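Local coordinates for protein geranyltranstransferase (Agrobacterium tumefaciens, PDB 2H8O) that probably makes farnesyl diphosphate by condensing geranyl diphosphate with isopentenyl diphosphate, as a geranyltranstransferase of the all-helical polyprenyl synthetase family, at residues A[38-43]-A[327-332]; A[84-89]-A[135-140]; A[93-98]-A[320-325]; A[251-256]-A[306-311]; A[261-266]-A[286-291]. All blocks are in the same frame, centred on the assembly; numbering follows the deposited sequence. Where two conformers were deposited one is given.

Contact 1 (A[38-43]-A[327-332]); sequences NFETRL and ARFIAE
Glu-40 OE1 is the one polar side-chain atom that reaches across here, and it meets a ring rather than a donor: it lies 2.9 Å from Phe-329 CE1. The contact joins helix 34-57 to helix 321-331, near the two ends of the chain in an all-helical isoprenoid synthase fold. The Glu-40 chain is bent at its second torsion, which brings OE1 beside CE1 and CZ of Phe-329. The carboxylate plane is 40° from that of the ring, and the oxygen approaches obliquely. Phe-39 carries the rest of the contact. Its ring and that of Phe-329 sit obliquely, centroids 4.5 Å apart and planes 31° apart. The closest carbons of the two rings are modelled too near each other, so their exact spacing is doubtful. A CH-pi contact runs from Phe-329 CB to the Phe-39 ring, 3.9 Å from its centroid and over the face. Phe-91 of helix 88-99 adds an edge-to-face partner for Phe-39. Ala-325 and Ala-326 also touch Phe-39, on the C-terminal helix before residues 327-332. On the Phe-39 face opposite Phe-329 CB, Leu-43 CB lies 4.1 Å off the ring plane, nearer the ring's margin than its middle.

Contact 2 (A[84-89]-A[135-140]); sequences GGKRLR and LRRGQP
Arg-137 leaves its backbone with CG opposite the carbonyl carbon (chi1 -59°) and runs on to a bend at chi3, which carries its guanidinium to Gly-85 and Lys-86. Lys-86 starts in the same way but bends at once (chi2 -45°) and again at chi4. The two side chains cross at about a right angle. Arg-137 NE sits 3.5 Å from Gly-85 CA, and its CD is 3.8 Å from the same carbon. The guanidinium lies obliquely to both neighbours, with NH2 4.1 Å from Lys-86 CG. Water 1 bridges the segments. It accepts from Lys-86 N at 2.8 Å and, weakly, from Arg-137 NH2 at 3.3 Å. Arg-137 belongs to a type I' turn from Arg-136 to Gln-139, which closes a short hairpin. Residues 84-89 are the Gly-Gly-Lys-Arg-Leu-Arg signature of polyprenyl synthetases, just before and into helix 88-99. Arg-136 NE is in a salt bridge with Asp-126, and Gly-84 O accepts a hydrogen bond from His-118 NE2. Lys-86 NZ and Arg-137 NH1 are 5.4 Å apart. Two like charges at an exposed surface are consistent with the isopentenyl diphosphate pocket of relatives, where the corresponding lysine and arginine hold the diphosphate, as they probably do here.

Contact 3 (A[93-98]-A[320-325]); sequences VIESVA and AAILIA
The Glu-95 carboxylate is the flat group of this contact, and Ile-322 lies over one side of its plane. Two ends of Ile-322 take part: CG2 is 3.7 Å from Glu-95 OE1, and CD1 is 3.8 Å from the same oxygen. CG2 also packs on the aliphatic part of the glutamate, 3.8 Å from Glu-95 CG. The other oxygen, OE2, is used outside the two segments. It forms a salt bridge with Arg-42 NH1 and accepts a hydrogen bond from Asn-46 ND2, both of helix 34-57. The Glu-95 chain is bent at its second torsion (chi2 -58°), and the two side chains cross at about a right angle. Leu-323 fills the next place along. Its CD2 is 3.9 Å from Glu-95 CB, while its CD1 reaches the backbone, 3.8 Å from Glu-95 O and 4.1 Å from Ser-96 CA. These residues belong to helix 88-99 and the C-terminal helix 321-331 of the isoprenoid synthase fold. The axes of the two short segments come within 9.9 Å and run roughly antiparallel, at 146°. No hydrogen bond joins the segments. Glu-95 is buried; Arg-42 pairs with its charge and Asn-46 adds a hydrogen bond, which probably supports the ionised form. Ile-322 and Leu-323 bring only apolar surface to it.

Contact 4 (A[251-256]-A[306-311]); sequences GEKIGL and VAEASE
The polar link is a salt bridge between Lys-253 and Glu-308. NZ of Lys-253 lies 3.1 Å from Glu-308 OE1, and the hydrogen bond within the pair is weak. Lys-253 CE is just as near that oxygen, also at 3.1 Å, and CD is 3.4 Å from it. So the end of the lysine chain passes alongside one carboxylate oxygen, and NZ does not point straight at it. The lysine is bent at chi2 (-65°) and then runs on extended. The glutamate is extended beyond CG, and the two chains meet at a slant.

The apolar link is a pair of beta carbons, Lys-253 CB and Ala-309 CB, 4.1 Å apart. The two residues also have the nearest alpha carbons of the segments, at 5.9 Å. Helix 241-267 and helix 295-312 therefore come close at a small residue, in the helical bundle of the isoprenoid synthase fold. Helix 321-331 packs on both: Ile-254 touches Ala-327 and Ile-330, and Val-306 touches Ala-331.

One bond inside helix 295-312 is of note. Ser-310 OG donates to Val-306 O at 2.8 Å, and Ser-310 N reaches the same oxygen from the opposite face of its plane.

Contact 5 (A[261-266]-A[286-291]); sequences ADDLLD and KGTLVA
Residues 262-266 read Asp-Asp-Leu-Leu-Asp, the second aspartate-rich motif of polyprenyl synthetases, and here the middle of that motif packs on the start of helix 289-293. Asp-263 meets Thr-288, and the two side chains lie alongside one another, running opposite ways. Thr-288 OG1 is 3.5 Å from Asp-263 OD2, and no hydrogen bond joins them. The methyl side touches too, with Thr-288 CG2 3.7 Å from Asp-263 CB. A water makes the polar link instead. Water 2 donates to Asp-263 OD2 at 2.6 Å and accepts from Leu-289 N at 2.8 Å. Thr-288 is the N-cap residue, but its side chain makes no capping bond; the water binds the first amide of the helix, Leu-289 N. Asp-263 OD2 also takes a hydrogen bond from Gln-259 NE2, one turn earlier in helix 241-267. Two partners thus grip this oxygen. Beside it is an apolar pair. Val-290 CG2 lies 3.3 Å from Leu-264 CD2, which is tight, and 3.8 Å from Asp-263 CB. Val-290 has CG2 opposite the carbonyl carbon and CG1 opposite N (chi1 176°), which turns CG2 to both residues. Ala-298 of helix 295-312 touches Leu-264 and Val-290. The contact packs the motif's helix against helix 289-293, with no metal in it. In relatives the motif's aspartates bind magnesium and the allylic diphosphate.

In the fold
Contact 3 is the buried one, contacts 1, 4 and 5 are partly buried, and contact 2 lies at the surface. Contacts 1 and 3 share helix 321-331 and are joined by an ion pair. Contacts 4 and 5 share helix 241-267 but do not touch, and contact 4 reaches contact 1 where Val-306 CG2 packs on the Ala-327 carbonyl. Contacts 2 and 3 both use helix 88-99, with centres about 22 Å apart. Contact 1 is mainly aromatic; contact 3 sets a buried glutamate against aliphatic side chains, while contact 4 adds a weakly bonded ion pair. The signature sequences of contacts 2 and 5 each add a bridging water to their direct contacts.

Contact 1 (A[38-43]-A[327-332])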
# COMPACT_ATOMS: atom_id res chain seq x y z
N ASN A 38 11.49 -30.34 -13.86
CA ASN A 38 11.69 -29.07 -14.56
C ASN A 38 11.06 -27.91 -13.79
O ASN A 38 11.73 -26.90 -13.52
CB ASN A 38 11.13 -29.14 -15.98
CG ASN A 38 11.58 -27.99 -16.86
OD1 ASN A 38 12.72 -27.54 -16.78
ND2 ASN A 38 10.69 -27.53 -17.72
N PHE A 39 9.80 -28.07 -13.40
CA PHE A 39 9.13 -27.05 -12.61
C PHE A 39 9.79 -26.84 -11.24
O PHE A 39 10.06 -25.71 -10.87
CB PHE A 39 7.64 -27.36 -12.40
CG PHE A 39 7.00 -26.52 -11.35
CD1 PHE A 39 6.59 -25.23 -11.63
CD2 PHE A 39 6.88 -26.98 -10.06
CE1 PHE A 39 6.01 -24.45 -10.66
CE2 PHE A 39 6.32 -26.19 -9.08
CZ PHE A 39 5.89 -24.92 -9.37
N GLU A 40 10.04 -27.93 -10.51
CA GLU A 40 10.53 -27.82 -9.12
C GLU A 40 11.86 -27.10 -9.11
O GLU A 40 12.13 -26.27 -8.23
CB GLU A 40 10.70 -29.20 -8.49
CG GLU A 40 9.42 -30.04 -8.41
CD GLU A 40 8.87 -30.16 -7.01
OE1 GLU A 40 8.17 -29.22 -6.57
OE2 GLU A 40 9.11 -31.21 -6.35
N THR A 41 12.70 -27.44 -10.08
CA THR A 41 14.02 -26.84 -10.21
C THR A 41 13.92 -25.36 -10.55
O THR A 41 14.61 -24.53 -9.93
CB THR A 41 14.86 -27.60 -11.28
OG1 THR A 41 15.09 -28.95 -10.84
CG2 THR A 41 16.22 -26.95 -11.51
N ARG A 42 13.07 -25.00 -11.50
CA ARG A 42 12.89 -23.59 -11.84
C ARG A 42 12.25 -22.83 -10.69
O ARG A 42 12.57 -21.67 -10.47
CB ARG A 42 12.07 -23.43 -13.12
CG ARG A 42 11.90 -21.97 -13.56
CD ARG A 42 13.22 -21.25 -13.81
NE ARG A 42 13.96 -21.97 -14.83
CZ ARG A 42 13.73 -21.87 -16.14
NH1 ARG A 42 12.82 -21.05 -16.61
NH2 ARG A 42 14.44 -22.60 -16.98
N LEU A 43 11.33 -23.46 -9.96
CA LEU A 43 10.72 -22.82 -8.78
C LEU A 43 11.80 -22.43 -7.77
O LEU A 43 11.81 -21.31 -7.25
CB LEU A 43 9.68 -23.74 -8.11
CG LEU A 43 8.94 -23.12 -6.91
CD1 LEU A 43 8.11 -21.90 -7.31
CD2 LEU A 43 8.08 -24.17 -6.23
N ALA A 327 1.11 -25.52 -13.78
CA ALA A 327 -0.31 -25.85 -13.65
C ALA A 327 -0.47 -27.29 -13.14
O ALA A 327 -1.24 -27.56 -12.23
CB ALA A 327 -1.06 -25.64 -14.98
N ARG A 328 0.29 -28.21 -13.73
CA ARG A 328 0.22 -29.61 -13.32
C ARG A 328 0.75 -29.82 -11.90
O ARG A 328 0.17 -30.58 -11.14
CB ARG A 328 0.97 -30.49 -14.32
CG ARG A 328 0.35 -31.86 -14.48
CD ARG A 328 0.85 -32.57 -15.74
NE ARG A 328 2.25 -32.97 -15.64
CZ ARG A 328 2.69 -34.09 -15.06
NH1 ARG A 328 1.85 -34.93 -14.46
NH2 ARG A 328 3.99 -34.37 -15.06
N PHE A 329 1.83 -29.14 -11.52
CA PHE A 329 2.38 -29.28 -10.16
C PHE A 329 1.37 -28.82 -9.11
O PHE A 329 1.12 -29.53 -8.13
CB PHE A 329 3.66 -28.46 -9.98
CG PHE A 329 4.13 -28.36 -8.54
CD1 PHE A 329 4.83 -29.40 -7.94
CD2 PHE A 329 3.86 -27.21 -7.79
CE1 PHE A 329 5.27 -29.31 -6.62
CE2 PHE A 329 4.29 -27.10 -6.46
CZ PHE A 329 5.00 -28.15 -5.87
N ILE A 330 0.83 -27.63 -9.33
CA ILE A 330 -0.15 -27.03 -8.44
C ILE A 330 -1.33 -27.96 -8.28
O ILE A 330 -1.73 -28.29 -7.15
CB ILE A 330 -0.65 -25.68 -8.99
CG1 ILE A 330 0.45 -24.62 -8.90
CG2 ILE A 330 -1.89 -25.19 -8.23
CD1 ILE A 330 0.17 -23.38 -9.71
N ALA A 331 -1.86 -28.43 -9.41
CA ALA A 331 -3.13 -29.15 -9.43
C ALA A 331 -3.03 -30.54 -8.82
O ALA A 331 -4.06 -31.10 -8.44
CB ALA A 331 -3.65 -29.25 -10.85
N GLU A 332 -1.82 -31.09 -8.73
CA GLU A 332 -1.61 -32.44 -8.21
C GLU A 332 -0.49 -32.46 -7.18
O GLU A 332 -0.68 -32.02 -6.04
CB GLU A 332 -1.31 -33.42 -9.35
CG GLU A 332 0.17 -33.58 -9.72
CD GLU A 332 0.38 -34.29 -11.05
OE1 GLU A 332 1.45 -34.92 -11.22
OE2 GLU A 332 -0.51 -34.22 -11.93

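Contact 2 (A[84-89]-A[135-140])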
# COMPACT_ATOMS: atom_id res chain seq x y z
N GLY A 84 7.71 -16.51 4.06
CA GLY A 84 6.69 -16.37 3.03
C GLY A 84 6.37 -17.56 2.16
O GLY A 84 5.34 -17.56 1.45
N GLY A 85 7.24 -18.58 2.19
CA GLY A 85 7.00 -19.82 1.45
C GLY A 85 7.86 -20.00 0.22
O GLY A 85 8.96 -19.50 0.13
N LYS A 86 7.30 -20.74 -0.75
CA LYS A 86 8.06 -21.27 -1.87
C LYS A 86 8.17 -20.34 -3.10
O LYS A 86 8.78 -20.72 -4.10
CB LYS A 86 7.47 -22.62 -2.29
CG LYS A 86 7.52 -23.69 -1.18
CD LYS A 86 8.86 -23.74 -0.47
CE LYS A 86 9.08 -25.07 0.26
NZ LYS A 86 9.56 -26.14 -0.68
N ARG A 87 7.62 -19.13 -3.01
CA ARG A 87 7.80 -18.10 -4.02
C ARG A 87 7.11 -18.43 -5.36
O ARG A 87 7.56 -18.03 -6.42
CB ARG A 87 9.28 -17.78 -4.26
CG ARG A 87 10.12 -17.70 -3.00
CD ARG A 87 9.65 -16.66 -1.98
NE ARG A 87 10.57 -16.65 -0.86
CZ ARG A 87 10.39 -16.00 0.29
NH1 ARG A 87 9.30 -15.28 0.51
NH2 ARG A 87 11.32 -16.09 1.23
N LEU A 88 5.96 -19.08 -5.28
CA LEU A 88 5.16 -19.34 -6.49
C LEU A 88 4.77 -18.06 -7.22
O LEU A 88 4.74 -18.02 -8.45
CB LEU A 88 3.91 -20.14 -6.13
CG LEU A 88 2.98 -20.43 -7.30
CD1 LEU A 88 3.68 -21.30 -8.33
CD2 LEU A 88 1.68 -21.07 -6.82
N ARG A 89 4.40 -17.02 -6.48
CA ARG A 89 3.92 -15.80 -7.14
C ARG A 89 5.03 -15.12 -8.00
O ARG A 89 4.81 -14.85 -9.19
CB ARG A 89 3.23 -14.87 -6.14
CG ARG A 89 1.93 -15.50 -5.66
CD ARG A 89 1.36 -14.87 -4.41
NE ARG A 89 0.26 -15.67 -3.86
CZ ARG A 89 0.42 -16.80 -3.17
NH1 ARG A 89 1.64 -17.29 -2.92
NH2 ARG A 89 -0.64 -17.44 -2.72
N LEU A 135 2.93 -19.83 14.92
CA LEU A 135 3.95 -20.39 14.05
C LEU A 135 3.60 -20.23 12.58
O LEU A 135 2.43 -20.24 12.19
CB LEU A 135 4.14 -21.88 14.35
CG LEU A 135 4.72 -22.18 15.73
CD1 LEU A 135 4.77 -23.69 15.97
CD2 LEU A 135 6.10 -21.58 15.86
N ARG A 136 4.64 -20.07 11.76
CA ARG A 136 4.51 -20.13 10.31
C ARG A 136 5.75 -20.82 9.77
O ARG A 136 6.87 -20.38 10.03
CB ARG A 136 4.36 -18.73 9.71
CG ARG A 136 4.34 -18.72 8.18
CD ARG A 136 3.91 -17.37 7.63
NE ARG A 136 2.49 -17.14 7.84
CZ ARG A 136 1.53 -17.73 7.13
NH1 ARG A 136 1.83 -18.57 6.14
NH2 ARG A 136 0.25 -17.48 7.39
N ARG A 137 5.52 -21.90 9.03
CA ARG A 137 6.58 -22.74 8.48
C ARG A 137 7.64 -23.07 9.53
O ARG A 137 8.83 -22.90 9.29
CB ARG A 137 7.20 -22.07 7.26
CG ARG A 137 6.19 -21.81 6.15
CD ARG A 137 6.86 -21.60 4.81
NE ARG A 137 6.09 -22.25 3.74
CZ ARG A 137 6.26 -23.51 3.33
NH1 ARG A 137 7.19 -24.31 3.86
NH2 ARG A 137 5.49 -23.98 2.36
N GLY A 138 7.18 -23.52 10.69
CA GLY A 138 8.08 -23.91 11.77
C GLY A 138 8.77 -22.80 12.55
O GLY A 138 9.47 -23.09 13.52
N GLN A 139 8.58 -21.53 12.15
CA GLN A 139 9.21 -20.39 12.81
C GLN A 139 8.17 -19.53 13.53
O GLN A 139 7.00 -19.52 13.15
CB GLN A 139 9.93 -19.52 11.77
CG GLN A 139 11.16 -20.16 11.11
CD GLN A 139 12.49 -19.60 11.60
OE1 GLN A 139 12.56 -18.59 12.31
NE2 GLN A 139 13.58 -20.28 11.22
N PRO A 140 8.60 -18.75 14.53
CA PRO A 140 7.65 -17.84 15.17
C PRO A 140 7.12 -16.85 14.15
O PRO A 140 7.82 -16.44 13.24
CB PRO A 140 8.50 -17.12 16.23
CG PRO A 140 9.91 -17.31 15.79
CD PRO A 140 9.95 -18.61 15.08
O HOH W 1 4.80 -21.97 -0.20

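Contact 3 (A[93-98]-A[320-325])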
# COMPACT_ATOMS: atom_id res chain seq x y z
N VAL A 93 5.30 -14.57 -12.25
CA VAL A 93 5.68 -13.31 -12.91
C VAL A 93 6.88 -13.50 -13.85
O VAL A 93 6.85 -13.17 -15.06
CB VAL A 93 5.97 -12.20 -11.90
CG1 VAL A 93 6.42 -10.94 -12.64
CG2 VAL A 93 4.73 -11.91 -11.02
N ILE A 94 7.95 -14.06 -13.29
CA ILE A 94 9.18 -14.31 -14.04
C ILE A 94 8.90 -15.15 -15.28
O ILE A 94 9.39 -14.85 -16.38
CB ILE A 94 10.21 -15.01 -13.12
CG1 ILE A 94 10.71 -14.03 -12.03
CG2 ILE A 94 11.40 -15.55 -13.95
CD1 ILE A 94 11.39 -14.69 -10.87
N GLU A 95 8.12 -16.21 -15.12
CA GLU A 95 7.90 -17.15 -16.23
C GLU A 95 6.89 -16.63 -17.26
O GLU A 95 6.99 -16.93 -18.44
CB GLU A 95 7.58 -18.55 -15.72
CG GLU A 95 8.77 -19.18 -14.95
CD GLU A 95 10.07 -19.29 -15.80
OE1 GLU A 95 9.97 -19.49 -17.04
OE2 GLU A 95 11.20 -19.23 -15.24
N SER A 96 5.93 -15.82 -16.82
CA SER A 96 5.02 -15.14 -17.75
C SER A 96 5.82 -14.15 -18.59
O SER A 96 5.67 -14.09 -19.83
CB SER A 96 3.90 -14.41 -17.00
OG SER A 96 3.03 -13.76 -17.92
N VAL A 97 6.69 -13.39 -17.94
CA VAL A 97 7.56 -12.47 -18.65
C VAL A 97 8.43 -13.22 -19.67
O VAL A 97 8.54 -12.79 -20.82
CB VAL A 97 8.44 -11.64 -17.68
CG1 VAL A 97 9.44 -10.81 -18.46
CG2 VAL A 97 7.56 -10.71 -16.80
N ALA A 98 9.03 -14.35 -19.27
CA ALA A 98 9.88 -15.13 -20.17
C ALA A 98 9.10 -15.68 -21.36
O ALA A 98 9.59 -15.64 -22.51
CB ALA A 98 10.54 -16.27 -19.43
N ALA A 320 5.94 -22.73 -23.68
CA ALA A 320 4.96 -22.73 -22.57
C ALA A 320 5.13 -23.92 -21.61
O ALA A 320 4.41 -24.05 -20.64
CB ALA A 320 3.52 -22.70 -23.14
N ALA A 321 6.12 -24.78 -21.84
CA ALA A 321 6.28 -26.01 -21.05
C ALA A 321 6.41 -25.76 -19.54
O ALA A 321 5.83 -26.50 -18.74
CB ALA A 321 7.51 -26.80 -21.53
N ILE A 322 7.18 -24.74 -19.18
CA ILE A 322 7.41 -24.42 -17.76
C ILE A 322 6.13 -23.99 -17.06
O ILE A 322 5.83 -24.44 -15.95
CB ILE A 322 8.50 -23.34 -17.61
CG1 ILE A 322 9.86 -23.96 -17.93
CG2 ILE A 322 8.49 -22.75 -16.21
CD1 ILE A 322 10.95 -22.98 -18.02
N LEU A 323 5.37 -23.10 -17.69
CA LEU A 323 4.10 -22.67 -17.10
C LEU A 323 3.06 -23.78 -17.08
O LEU A 323 2.28 -23.88 -16.14
CB LEU A 323 3.54 -21.45 -17.81
CG LEU A 323 4.22 -20.14 -17.40
CD1 LEU A 323 3.82 -19.02 -18.35
CD2 LEU A 323 3.92 -19.78 -15.92
N ILE A 324 3.05 -24.60 -18.12
CA ILE A 324 2.13 -25.75 -18.15
C ILE A 324 2.50 -26.74 -17.03
O ILE A 324 1.61 -27.26 -16.35
CB ILE A 324 2.10 -26.41 -19.53
CG1 ILE A 324 1.36 -25.47 -20.49
CG2 ILE A 324 1.43 -27.79 -19.49
CD1 ILE A 324 1.42 -25.90 -21.92
N ALA A 325 3.80 -26.93 -16.79
CA ALA A 325 4.28 -27.78 -15.69
C ALA A 325 3.86 -27.22 -14.33
O ALA A 325 3.54 -27.98 -13.42
CB ALA A 325 5.78 -27.93 -15.74

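Contact 4 (A[251-256]-A[306-311])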
# COMPACT_ATOMS: atom_id res chain seq x y z
N GLY A 251 -3.96 -17.24 -15.47
CA GLY A 251 -3.77 -16.97 -14.05
C GLY A 251 -5.00 -17.31 -13.23
O GLY A 251 -4.90 -17.84 -12.13
N GLU A 252 -6.18 -17.02 -13.78
CA GLU A 252 -7.43 -17.45 -13.14
C GLU A 252 -7.50 -18.99 -12.99
O GLU A 252 -7.85 -19.49 -11.93
CB GLU A 252 -8.65 -16.86 -13.88
CG GLU A 252 -8.71 -15.34 -13.75
CD GLU A 252 -9.88 -14.68 -14.44
OE1 GLU A 252 -10.49 -15.30 -15.32
OE2 GLU A 252 -10.23 -13.52 -14.05
N LYS A 253 -7.12 -19.75 -14.02
CA LYS A 253 -7.13 -21.22 -13.90
C LYS A 253 -6.10 -21.72 -12.87
O LYS A 253 -6.38 -22.65 -12.09
CB LYS A 253 -6.90 -21.88 -15.27
CG LYS A 253 -7.96 -21.55 -16.33
CD LYS A 253 -9.34 -22.12 -15.95
CE LYS A 253 -10.49 -21.58 -16.80
NZ LYS A 253 -11.81 -21.78 -16.12
N ILE A 254 -4.93 -21.11 -12.83
CA ILE A 254 -3.92 -21.43 -11.80
C ILE A 254 -4.52 -21.24 -10.41
O ILE A 254 -4.39 -22.09 -9.55
CB ILE A 254 -2.64 -20.55 -11.92
CG1 ILE A 254 -1.83 -20.91 -13.16
CG2 ILE A 254 -1.76 -20.68 -10.65
CD1 ILE A 254 -1.05 -22.23 -13.04
N GLY A 255 -5.19 -20.11 -10.19
CA GLY A 255 -5.73 -19.80 -8.87
C GLY A 255 -6.85 -20.73 -8.48
O GLY A 255 -6.93 -21.14 -7.33
N LEU A 256 -7.73 -21.05 -9.42
CA LEU A 256 -8.80 -22.01 -9.20
C LEU A 256 -8.19 -23.37 -8.79
O LEU A 256 -8.65 -24.01 -7.84
CB LEU A 256 -9.68 -22.15 -10.45
CG LEU A 256 -10.54 -20.93 -10.84
CD1 LEU A 256 -11.14 -21.04 -12.27
CD2 LEU A 256 -11.63 -20.76 -9.82
N VAL A 306 -6.47 -27.92 -15.28
CA VAL A 306 -5.13 -28.10 -15.82
C VAL A 306 -5.18 -28.22 -17.33
O VAL A 306 -4.35 -27.65 -18.04
CB VAL A 306 -4.40 -29.34 -15.24
CG1 VAL A 306 -3.12 -29.59 -15.99
CG2 VAL A 306 -4.12 -29.16 -13.77
N ALA A 307 -6.16 -28.97 -17.84
CA ALA A 307 -6.34 -29.11 -19.27
C ALA A 307 -6.67 -27.75 -19.92
O ALA A 307 -6.10 -27.41 -20.96
CB ALA A 307 -7.47 -30.11 -19.55
N GLU A 308 -7.56 -26.99 -19.31
CA GLU A 308 -7.92 -25.67 -19.81
C GLU A 308 -6.73 -24.71 -19.78
O GLU A 308 -6.53 -23.95 -20.73
CB GLU A 308 -9.06 -25.08 -18.99
CG GLU A 308 -10.38 -25.80 -19.21
CD GLU A 308 -11.44 -25.39 -18.23
OE1 GLU A 308 -11.15 -24.61 -17.30
OE2 GLU A 308 -12.59 -25.84 -18.40
N ALA A 309 -5.97 -24.75 -18.69
CA ALA A 309 -4.77 -23.93 -18.55
C ALA A 309 -3.77 -24.23 -19.67
O ALA A 309 -3.22 -23.33 -20.30
CB ALA A 309 -4.12 -24.18 -17.17
N SER A 310 -3.56 -25.51 -19.91
CA SER A 310 -2.65 -25.96 -20.97
C SER A 310 -3.10 -25.54 -22.36
O SER A 310 -2.28 -25.14 -23.20
CB SER A 310 -2.49 -27.47 -20.90
OG SER A 310 -2.03 -27.84 -19.62
N GLU A 311 -4.40 -25.62 -22.62
CA GLU A 311 -4.93 -25.23 -23.91
C GLU A 311 -4.73 -23.73 -24.16
O GLU A 311 -4.49 -23.31 -25.29
CB GLU A 311 -6.41 -25.63 -24.01
CG GLU A 311 -6.94 -25.68 -25.41
CD GLU A 311 -8.34 -26.34 -25.50
OE1 GLU A 311 -9.04 -26.12 -26.51
OE2 GLU A 311 -8.75 -27.07 -24.55

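Contact 5 (A[261-266]-A[286-291])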
# COMPACT_ATOMS: atom_id res chain seq x y z
N ALA A 261 -6.76 -27.72 -4.96
CA ALA A 261 -5.71 -28.65 -4.55
C ALA A 261 -5.46 -28.52 -3.05
O ALA A 261 -5.29 -29.52 -2.36
CB ALA A 261 -4.40 -28.41 -5.34
N ASP A 262 -5.45 -27.28 -2.57
CA ASP A 262 -5.17 -27.00 -1.16
C ASP A 262 -6.29 -27.54 -0.28
O ASP A 262 -6.02 -28.18 0.75
CB ASP A 262 -4.98 -25.51 -0.91
CG ASP A 262 -4.16 -25.24 0.33
OD1 ASP A 262 -2.98 -25.67 0.36
OD2 ASP A 262 -4.67 -24.61 1.28
N ASP A 263 -7.54 -27.30 -0.68
CA ASP A 263 -8.68 -27.78 0.09
C ASP A 263 -8.77 -29.31 0.05
O ASP A 263 -9.18 -29.92 1.03
CB ASP A 263 -9.98 -27.13 -0.39
CG ASP A 263 -10.05 -25.64 -0.06
OD1 ASP A 263 -9.42 -25.21 0.93
OD2 ASP A 263 -10.73 -24.90 -0.80
N LEU A 264 -8.38 -29.92 -1.07
CA LEU A 264 -8.29 -31.38 -1.17
C LEU A 264 -7.22 -31.95 -0.23
O LEU A 264 -7.47 -32.93 0.47
CB LEU A 264 -7.97 -31.84 -2.60
CG LEU A 264 -9.10 -32.13 -3.58
CD1 LEU A 264 -10.13 -33.12 -2.99
CD2 LEU A 264 -9.79 -30.86 -4.00
N LEU A 265 -6.03 -31.35 -0.26
CA LEU A 265 -4.93 -31.76 0.63
C LEU A 265 -5.39 -31.80 2.08
O LEU A 265 -5.23 -32.80 2.76
CB LEU A 265 -3.73 -30.80 0.53
CG LEU A 265 -2.71 -30.98 -0.59
CD1 LEU A 265 -1.60 -29.93 -0.46
CD2 LEU A 265 -2.13 -32.39 -0.57
N ASP A 266 -5.97 -30.69 2.53
CA ASP A 266 -6.48 -30.59 3.90
C ASP A 266 -7.53 -31.68 4.17
O ASP A 266 -7.51 -32.31 5.22
CB ASP A 266 -7.08 -29.20 4.16
CG ASP A 266 -6.01 -28.11 4.24
OD1 ASP A 266 -4.80 -28.43 4.29
OD2 ASP A 266 -6.39 -26.92 4.25
N LYS A 286 -14.96 -24.31 6.64
CA LYS A 286 -15.69 -25.50 6.19
C LYS A 286 -16.43 -25.22 4.89
O LYS A 286 -16.81 -26.14 4.16
CB LYS A 286 -16.66 -25.98 7.27
CG LYS A 286 -17.32 -27.34 6.97
CD LYS A 286 -16.30 -28.38 6.50
CE LYS A 286 -16.84 -29.80 6.64
NZ LYS A 286 -15.84 -30.83 6.20
N GLY A 287 -16.66 -23.94 4.62
CA GLY A 287 -17.17 -23.46 3.34
C GLY A 287 -16.12 -23.62 2.27
O GLY A 287 -15.39 -22.70 1.94
N THR A 288 -16.07 -24.83 1.73
CA THR A 288 -15.11 -25.22 0.72
C THR A 288 -15.90 -25.86 -0.40
O THR A 288 -16.95 -26.47 -0.14
CB THR A 288 -14.10 -26.22 1.33
OG1 THR A 288 -12.98 -25.51 1.87
CG2 THR A 288 -13.63 -27.19 0.34
N LEU A 289 -15.45 -25.73 -1.65
CA LEU A 289 -16.12 -26.43 -2.74
C LEU A 289 -15.98 -27.95 -2.61
O LEU A 289 -16.86 -28.70 -3.01
CB LEU A 289 -15.62 -25.96 -4.11
CG LEU A 289 -15.91 -24.50 -4.48
CD1 LEU A 289 -15.51 -24.27 -5.94
CD2 LEU A 289 -17.38 -24.13 -4.25
N VAL A 290 -14.85 -28.39 -2.06
CA VAL A 290 -14.67 -29.81 -1.74
C VAL A 290 -15.77 -30.29 -0.78
O VAL A 290 -16.34 -31.36 -0.97
CB VAL A 290 -13.28 -30.07 -1.11
CG1 VAL A 290 -13.14 -31.52 -0.69
CG2 VAL A 290 -12.18 -29.66 -2.08
N ALA A 291 -16.05 -29.48 0.24
CA ALA A 291 -17.09 -29.81 1.22
C ALA A 291 -18.47 -29.85 0.58
O ALA A 291 -19.27 -30.76 0.86
CB ALA A 291 -17.07 -28.80 2.37
O HOH W 2 -12.71 -25.38 -2.35